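Local coordinates for protein fimbrial subunit type 1 (Actinomyces oris, PDB 3UXF) that forms the major structural subunit of the type 1 fimbriae that this Gram-positive bacterium carries on its surface, at residues Val185-Thr190 with Tyr203-Ser208; Val241-Gly246 with Lys295-Leu300. All blocks are in the same frame, centred on the assembly; numbering follows the deposited sequence.

Contact 1: Val185-Thr190 with Tyr203-Ser208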
ATOM      1  N   VAL A 185       0.961  -6.393  -1.008  1.00 17.29           N
ATOM      2  CA  VAL A 185       0.162  -5.467  -1.782  1.00 13.62           C
ATOM      3  C   VAL A 185       0.597  -4.087  -1.341  1.00 16.38           C
ATOM      4  O   VAL A 185       0.858  -3.861  -0.158  1.00 18.93           O
ATOM      5  CB  VAL A 185      -1.339  -5.674  -1.565  1.00 17.46           C
ATOM      6  CG1 VAL A 185      -1.757  -7.091  -2.020  1.00 18.94           C
ATOM      7  CG2 VAL A 185      -1.718  -5.433  -0.108  1.00 20.20           C
ATOM      8  N   ASP A 186       0.650  -3.139  -2.273  1.00 14.49           N
ATOM      9  CA  ASP A 186       1.201  -1.840  -1.961  1.00 13.36           C
ATOM     10  C   ASP A 186       0.495  -0.777  -2.779  1.00 12.54           C
ATOM     11  O   ASP A 186      -0.006  -1.078  -3.867  1.00 13.40           O
ATOM     12  CB  ASP A 186       2.689  -1.811  -2.329  1.00 15.65           C
ATOM     13  CG  ASP A 186       3.516  -2.747  -1.439  1.00 23.75           C
ATOM     14  OD1 ASP A 186       3.833  -2.341  -0.290  1.00 33.31           O
ATOM     15  OD2 ASP A 186       3.846  -3.890  -1.872  1.00 30.05           O
ATOM     16  N   LYS A 187       0.369   0.409  -2.196  1.00 12.78           N
ATOM     17  CA  LYS A 187      -0.150   1.552  -2.956  1.00 11.20           C
ATOM     18  C   LYS A 187       0.815   2.703  -2.824  1.00 13.53           C
ATOM     19  O   LYS A 187       1.339   2.943  -1.734  1.00 16.03           O
ATOM     20  CB  LYS A 187      -1.533   1.987  -2.436  1.00 11.10           C
ATOM     21  CG  LYS A 187      -2.085   3.167  -3.249  1.00  9.82           C
ATOM     22  CD  LYS A 187      -3.604   3.415  -2.868  1.00 10.18           C
ATOM     23  CE  LYS A 187      -4.041   4.694  -3.558  1.00 11.55           C
ATOM     24  NZ  LYS A 187      -5.528   4.823  -3.657  1.00  9.74           N
ATOM     25  N   GLN A 188       1.055   3.397  -3.931  1.00 10.91           N
ATOM     26  CA  GLN A 188       1.880   4.597  -3.916  1.00 11.32           C
ATOM     27  C   GLN A 188       1.102   5.742  -4.501  1.00 11.88           C
ATOM     28  O   GLN A 188       0.131   5.559  -5.266  1.00 10.38           O
ATOM     29  CB  GLN A 188       3.085   4.401  -4.831  1.00 12.12           C
ATOM     30  CG  GLN A 188       3.993   3.252  -4.355  1.00 15.55           C
ATOM     31  CD  GLN A 188       4.996   2.863  -5.404  1.00 19.97           C
ATOM     32  OE1 GLN A 188       4.723   2.027  -6.265  1.00 23.83           O
ATOM     33  NE2 GLN A 188       6.183   3.486  -5.358  1.00 26.35           N
ATOM     34  N   VAL A 189       1.549   6.943  -4.180  1.00 10.47           N
ATOM     35  CA  VAL A 189       0.963   8.135  -4.786  1.00 10.17           C
ATOM     36  C   VAL A 189       2.086   8.982  -5.353  1.00 12.64           C
ATOM     37  O   VAL A 189       3.175   9.076  -4.766  1.00 12.69           O
ATOM     38  CB  VAL A 189       0.127   8.946  -3.769  1.00  8.96           C
ATOM     39  CG1 VAL A 189       0.991   9.443  -2.611  1.00 14.27           C
ATOM     40  CG2 VAL A 189      -0.547  10.150  -4.433  1.00  9.69           C
ATOM     41  N   THR A 190       1.845   9.588  -6.517  1.00 10.18           N
ATOM     42  CA  THR A 190       2.791  10.539  -7.060  1.00 10.72           C
ATOM     43  C   THR A 190       2.088  11.880  -7.105  1.00 10.86           C
ATOM     44  O   THR A 190       1.161  12.051  -7.890  1.00 11.28           O
ATOM     45  CB  THR A 190       3.210  10.146  -8.494  1.00 11.68           C
ATOM     46  OG1 THR A 190       3.786   8.827  -8.474  1.00 13.82           O
ATOM     47  CG2 THR A 190       4.249  11.127  -9.028  1.00 13.45           C
ATOM     48  N   TYR A 203      -2.089   7.452  -8.782  1.00  9.70           N
ATOM     49  CA  TYR A 203      -1.962   6.351  -7.829  1.00  9.80           C
ATOM     50  C   TYR A 203      -1.482   5.086  -8.517  1.00 11.12           C
ATOM     51  O   TYR A 203      -1.874   4.797  -9.657  1.00 10.49           O
ATOM     52  CB  TYR A 203      -3.318   6.061  -7.189  1.00  9.24           C
ATOM     53  CG  TYR A 203      -3.803   7.153  -6.252  1.00 10.19           C
ATOM     54  CD1 TYR A 203      -3.061   7.536  -5.149  1.00 10.50           C
ATOM     55  CD2 TYR A 203      -5.026   7.778  -6.461  1.00 13.64           C
ATOM     56  CE1 TYR A 203      -3.494   8.490  -4.270  1.00  9.47           C
ATOM     57  CE2 TYR A 203      -5.492   8.749  -5.570  1.00 13.76           C
ATOM     58  CZ  TYR A 203      -4.727   9.113  -4.490  1.00 12.70           C
ATOM     59  OH  TYR A 203      -5.180  10.082  -3.610  1.00 13.34           O
ATOM     60  N   THR A 204      -0.588   4.343  -7.853  1.00  8.70           N
ATOM     61  CA  THR A 204      -0.051   3.123  -8.439  1.00  9.62           C
ATOM     62  C   THR A 204      -0.237   2.030  -7.428  1.00 10.47           C
ATOM     63  O   THR A 204       0.234   2.140  -6.291  1.00 12.92           O
ATOM     64  CB  THR A 204       1.445   3.257  -8.789  1.00 11.22           C
ATOM     65  OG1 THR A 204       1.667   4.426  -9.596  1.00 12.18           O
ATOM     66  CG2 THR A 204       1.950   1.974  -9.510  1.00 13.00           C
ATOM     67  N   ILE A 205      -0.988   0.991  -7.803  1.00  8.72           N
ATOM     68  CA  ILE A 205      -1.290  -0.106  -6.890  1.00 10.86           C
ATOM     69  C   ILE A 205      -0.603  -1.368  -7.408  1.00 11.68           C
ATOM     70  O   ILE A 205      -0.739  -1.723  -8.561  1.00 10.61           O
ATOM     71  CB  ILE A 205      -2.805  -0.373  -6.823  1.00 10.58           C
ATOM     72  CG1 ILE A 205      -3.540   0.898  -6.416  1.00 12.24           C
ATOM     73  CG2 ILE A 205      -3.095  -1.547  -5.882  1.00 12.08           C
ATOM     74  CD1 ILE A 205      -4.991   0.838  -6.801  1.00 13.66           C
ATOM     75  N   THR A 206       0.188  -2.036  -6.564  1.00 10.15           N
ATOM     76  CA  THR A 206       0.954  -3.170  -7.025  1.00 11.25           C
ATOM     77  C   THR A 206       0.646  -4.353  -6.141  1.00 10.99           C
ATOM     78  O   THR A 206       0.811  -4.268  -4.920  1.00 13.83           O
ATOM     79  CB  THR A 206       2.480  -2.848  -6.991  1.00 12.17           C
ATOM     80  OG1 THR A 206       2.720  -1.628  -7.708  1.00 12.38           O
ATOM     81  CG2 THR A 206       3.287  -3.941  -7.674  1.00 16.03           C
ATOM     82  N   THR A 207       0.176  -5.429  -6.754  1.00 10.51           N
ATOM     83  CA  THR A 207      -0.354  -6.571  -5.973  1.00 12.48           C
ATOM     84  C   THR A 207       0.265  -7.892  -6.413  1.00 14.32           C
ATOM     85  O   THR A 207       0.320  -8.212  -7.614  1.00 14.18           O
ATOM     86  CB  THR A 207      -1.884  -6.677  -6.124  1.00 13.76           C
ATOM     87  OG1 THR A 207      -2.236  -6.633  -7.509  1.00 12.26           O
ATOM     88  CG2 THR A 207      -2.554  -5.526  -5.439  1.00 13.85           C
ATOM     89  N   SER A 208       0.661  -8.718  -5.432  1.00 14.02           N
ATOM     90  CA  SER A 208       1.110 -10.079  -5.748  1.00 14.53           C
ATOM     91  C   SER A 208       0.038 -10.871  -6.484  1.00 13.35           C
ATOM     92  O   SER A 208      -1.178 -10.600  -6.355  1.00 14.29           O
ATOM     93  CB  SER A 208       1.494 -10.816  -4.455  1.00 14.71           C
ATOM     94  OG  SER A 208       2.652 -10.242  -3.914  1.00 19.42           O
TER
HETATM   95  O   HOH W   1       3.398  -5.213  -4.009  1.00 22.98           O
HETATM   96  O   HOH W   2       2.503   0.427  -5.899  1.00 14.24           O
HETATM   97  O   HOH W   3       1.850   6.655  -8.053  1.00 15.15           O

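Contact 2: Val241-Gly246 with Lys295-Leu300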
ATOM      1  N   VAL A 241      -4.426   2.301 -16.324  1.00 11.54           N
ATOM      2  CA  VAL A 241      -3.469   1.518 -17.082  1.00 10.66           C
ATOM      3  C   VAL A 241      -3.164   0.316 -16.200  1.00 11.90           C
ATOM      4  O   VAL A 241      -2.920   0.480 -14.999  1.00 12.41           O
ATOM      5  CB  VAL A 241      -2.185   2.302 -17.364  1.00 11.81           C
ATOM      6  CG1 VAL A 241      -1.192   1.403 -18.076  1.00 12.96           C
ATOM      7  CG2 VAL A 241      -2.511   3.481 -18.245  1.00 15.49           C
ATOM      8  N   VAL A 242      -3.233  -0.882 -16.775  1.00 10.83           N
ATOM      9  CA  VAL A 242      -3.013  -2.118 -16.032  1.00 10.53           C
ATOM     10  C   VAL A 242      -1.892  -2.896 -16.697  1.00 11.69           C
ATOM     11  O   VAL A 242      -1.915  -3.110 -17.902  1.00 12.61           O
ATOM     12  CB  VAL A 242      -4.269  -3.011 -15.996  1.00 10.25           C
ATOM     13  CG1 VAL A 242      -4.021  -4.258 -15.135  1.00 12.79           C
ATOM     14  CG2 VAL A 242      -5.459  -2.186 -15.440  1.00 12.82           C
ATOM     15  N   LYS A 243      -0.923  -3.298 -15.899  1.00 10.62           N
ATOM     16  CA  LYS A 243       0.239  -4.041 -16.402  1.00 10.62           C
ATOM     17  C   LYS A 243       0.527  -5.250 -15.550  1.00 11.92           C
ATOM     18  O   LYS A 243       0.169  -5.309 -14.373  1.00 12.03           O
ATOM     19  CB  LYS A 243       1.491  -3.167 -16.353  1.00 12.68           C
ATOM     20  CG  LYS A 243       1.375  -1.853 -17.185  1.00 12.07           C
ATOM     21  CD  LYS A 243       2.692  -1.111 -17.129  1.00 14.51           C
ATOM     22  CE  LYS A 243       2.636   0.098 -18.025  1.00 18.52           C
ATOM     23  NZ  LYS A 243       3.989   0.749 -18.055  1.00 24.33           N
ATOM     24  N   ILE A 244       1.257  -6.194 -16.126  1.00 10.74           N
ATOM     25  CA  ILE A 244       1.913  -7.201 -15.304  1.00 11.15           C
ATOM     26  C   ILE A 244       3.375  -6.792 -15.302  1.00 15.49           C
ATOM     27  O   ILE A 244       3.968  -6.666 -16.370  1.00 17.40           O
ATOM     28  CB  ILE A 244       1.735  -8.599 -15.900  1.00 11.83           C
ATOM     29  CG1 ILE A 244       0.257  -8.987 -15.955  1.00 15.45           C
ATOM     30  CG2 ILE A 244       2.515  -9.644 -15.040  1.00 15.27           C
ATOM     31  CD1 ILE A 244       0.004 -10.369 -16.612  1.00 15.59           C
ATOM     32  N   VAL A 245       3.936  -6.549 -14.115  1.00 14.22           N
ATOM     33  CA  VAL A 245       5.316  -6.069 -13.978  1.00 14.41           C
ATOM     34  C   VAL A 245       6.194  -7.142 -13.387  1.00 18.48           C
ATOM     35  O   VAL A 245       5.706  -8.142 -12.911  1.00 20.01           O
ATOM     36  CB  VAL A 245       5.429  -4.769 -13.144  1.00 15.35           C
ATOM     37  CG1 VAL A 245       4.603  -3.644 -13.825  1.00 17.89           C
ATOM     38  CG2 VAL A 245       4.960  -4.954 -11.714  1.00 17.95           C
ATOM     39  N   GLY A 246       7.497  -6.892 -13.415  1.00 22.15           N
ATOM     40  CA  GLY A 246       8.454  -7.903 -12.983  1.00 25.86           C
ATOM     41  C   GLY A 246       9.507  -7.960 -14.062  1.00 29.47           C
ATOM     42  O   GLY A 246       9.892  -6.906 -14.590  1.00 33.60           O
ATOM     43  N   LYS A 295       3.928  -9.132 -10.653  1.00 15.00           N
ATOM     44  CA  LYS A 295       2.799  -8.535  -9.907  1.00 15.76           C
ATOM     45  C   LYS A 295       1.873  -7.819 -10.859  1.00 13.32           C
ATOM     46  O   LYS A 295       2.277  -7.455 -11.979  1.00 13.98           O
ATOM     47  CB  LYS A 295       3.328  -7.534  -8.895  1.00 13.85           C
ATOM     48  CG  LYS A 295       4.047  -8.251  -7.734  1.00 17.68           C
ATOM     49  CD  LYS A 295       4.458  -7.273  -6.684  1.00 22.51           C
ATOM     50  CE  LYS A 295       5.157  -7.986  -5.536  1.00 23.28           C
ATOM     51  NZ  LYS A 295       4.384  -7.922  -4.268  1.00 28.60           N
ATOM     52  N   LEU A 296       0.632  -7.592 -10.439  1.00 13.26           N
ATOM     53  CA  LEU A 296      -0.236  -6.689 -11.224  1.00 11.20           C
ATOM     54  C   LEU A 296       0.028  -5.255 -10.779  1.00 10.07           C
ATOM     55  O   LEU A 296       0.200  -4.978  -9.606  1.00 11.79           O
ATOM     56  CB  LEU A 296      -1.734  -7.026 -11.066  1.00 11.72           C
ATOM     57  CG  LEU A 296      -2.616  -6.488 -12.222  1.00 10.76           C
ATOM     58  CD1 LEU A 296      -2.489  -7.272 -13.495  1.00 11.99           C
ATOM     59  CD2 LEU A 296      -4.079  -6.407 -11.796  1.00 13.38           C
ATOM     60  N   GLN A 297       0.075  -4.335 -11.738  1.00  9.41           N
ATOM     61  CA  GLN A 297       0.255  -2.941 -11.405  1.00 10.14           C
ATOM     62  C   GLN A 297      -0.892  -2.152 -12.055  1.00 10.18           C
ATOM     63  O   GLN A 297      -1.082  -2.154 -13.282  1.00 11.38           O
ATOM     64  CB  GLN A 297       1.594  -2.405 -11.935  1.00 11.11           C
ATOM     65  CG  GLN A 297       1.850  -0.984 -11.578  1.00 13.19           C
ATOM     66  CD  GLN A 297       2.963  -0.392 -12.431  1.00 16.82           C
ATOM     67  OE1 GLN A 297       2.744  -0.011 -13.601  1.00 15.98           O
ATOM     68  NE2 GLN A 297       4.163  -0.353 -11.876  1.00 16.50           N
ATOM     69  N   VAL A 298      -1.657  -1.482 -11.206  1.00 10.62           N
ATOM     70  CA  VAL A 298      -2.775  -0.663 -11.659  1.00 11.25           C
ATOM     71  C   VAL A 298      -2.412   0.810 -11.441  1.00  8.76           C
ATOM     72  O   VAL A 298      -2.134   1.222 -10.326  1.00 10.74           O
ATOM     73  CB  VAL A 298      -4.056  -1.024 -10.867  1.00  8.73           C
ATOM     74  CG1 VAL A 298      -5.172  -0.006 -11.132  1.00 11.59           C
ATOM     75  CG2 VAL A 298      -4.548  -2.418 -11.221  1.00 11.37           C
ATOM     76  N   THR A 299      -2.528   1.615 -12.491  1.00  9.67           N
ATOM     77  CA  THR A 299      -2.294   3.064 -12.360  1.00  9.77           C
ATOM     78  C   THR A 299      -3.652   3.722 -12.502  1.00  9.71           C
ATOM     79  O   THR A 299      -4.367   3.415 -13.480  1.00 11.52           O
ATOM     80  CB  THR A 299      -1.348   3.573 -13.459  1.00 12.63           C
ATOM     81  OG1 THR A 299      -0.092   2.892 -13.356  1.00 15.42           O
ATOM     82  CG2 THR A 299      -1.122   5.082 -13.301  1.00 14.26           C
ATOM     83  N   LEU A 300      -4.006   4.553 -11.516  1.00  8.51           N
ATOM     84  CA  LEU A 300      -5.246   5.341 -11.554  1.00  9.79           C
ATOM     85  C   LEU A 300      -4.845   6.784 -11.638  1.00 11.86           C
ATOM     86  O   LEU A 300      -3.978   7.242 -10.875  1.00 12.50           O
ATOM     87  CB  LEU A 300      -6.106   5.073 -10.320  1.00 10.18           C
ATOM     88  CG  LEU A 300      -6.599   3.621 -10.165  1.00 10.79           C
ATOM     89  CD1 LEU A 300      -7.466   3.499  -8.875  1.00 14.33           C
ATOM     90  CD2 LEU A 300      -7.347   3.158 -11.422  1.00 13.37           C
TER
HETATM   91  O   HOH W   4       4.009   1.654 -15.251  1.00 27.38           O

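Contact 1: Val185-Thr190 with Tyr203-Ser208
The ring of Tyr203 lies beneath the end of the Lys187 side chain. Lys187 CE comes to 3.4 Å from Tyr203 CD1, and Lys187 NZ stands 3.9 Å from the ring centroid, over the face. Lysine suits the place by its length: with CG anti to the backbone N (chi1 -179°) and the later torsions also near 180°, it reaches straight into the buried interior. There NZ is covalently joined to CG of Asn316 and hydrogen-bonded to Asp227. Because the link makes NZ the nitrogen of a neutral amide, what lies over the Tyr203 face is an amide nitrogen and not a true ammonium cation. Lys-Asn isopeptide bonds with an acidic neighbour are a hallmark of Gram-positive pilin beta sandwiches, and here the bond ties one sheet to strand 312-321 of the facing one. Val189 flanks the same ring, its CG2 3.4 Å from Tyr203 CE1, while the carbonyl oxygen of Gln188 lies at the ring edge, in plane. The backbones form an antiparallel hairpin, in which Gln188 and Thr204 are a hydrogen-bonded pair: Gln188 N reaches Thr204 O at 2.8 Å. Their side chains share the polar face with Asp186 and Thr206. A water there donates to Gln188 OE1 (2.8 Å) and to Thr204 O, and accepts from Thr206 OG1 (2.7 Å).

Contact 2: Val241-Gly246 with Lys295-Leu300
This is an antiparallel strand pairing within one sheet of the beta sandwich, held by six backbone hydrogen bonds between Val241, Lys243 and Val245 and their partners Thr299, Gln297 and Lys295. The most linear, Thr299 N to Val241 O, is 2.8 Å long with an angle of 170° at the hydrogen. On the inner face, Leu296 CD1 sits 3.8 Å from Val242 CG1 and also leans over the strand, 3.4 Å from Lys243 O; a chi1 of -159°, some 20° short of fully trans to the backbone N, turns the branch toward strand 241-245. Leu296, Val242 and Val298 also pack on strand 269-275, so branched apolar residues suit this side, the hydrophobic filling of a two-sheet sandwich. The other face mixes apolar and polar groups. Gln297 is extended beyond CG and runs beside Lys243, with OE1 3.7 Å from Lys243 CD; both are long enough to pack their stems over the strands and still bring their polar tips to water. Val245 CG1 meets Gln297 CB at 3.8 Å, the two side chains crossing at about a right angle. Lys243 NZ has its main partner in Glu249, a salt bridge, and also donates to a water (2.9 Å) that in turn donates to Gln297 OE1 (2.7 Å).

In the fold
Contact 1 and contact 2 have centres about 9 Å apart in one antiparallel sheet, whose strands run in the order 185-190, 201-208, 295-302, 241-245, 250-251. Strands 201-208 and 295-302 are neighbours, and Ile205 N and Tyr203 N probably bond to Val298 O and Leu300 O, so the four strands form a continuous surface. Along the chain contact 1, a local hairpin, closes before contact 2 opens; contact 2 then brings together segments separated by 48 residues, including helix 277-288. Strand 295-302 thus inserts between earlier strands. The inner faces of both contacts rest on the facing sheet, to which the covalent cross-link fastens the contact 1 end, consistent with a sandwich suited to a fimbrial shaft.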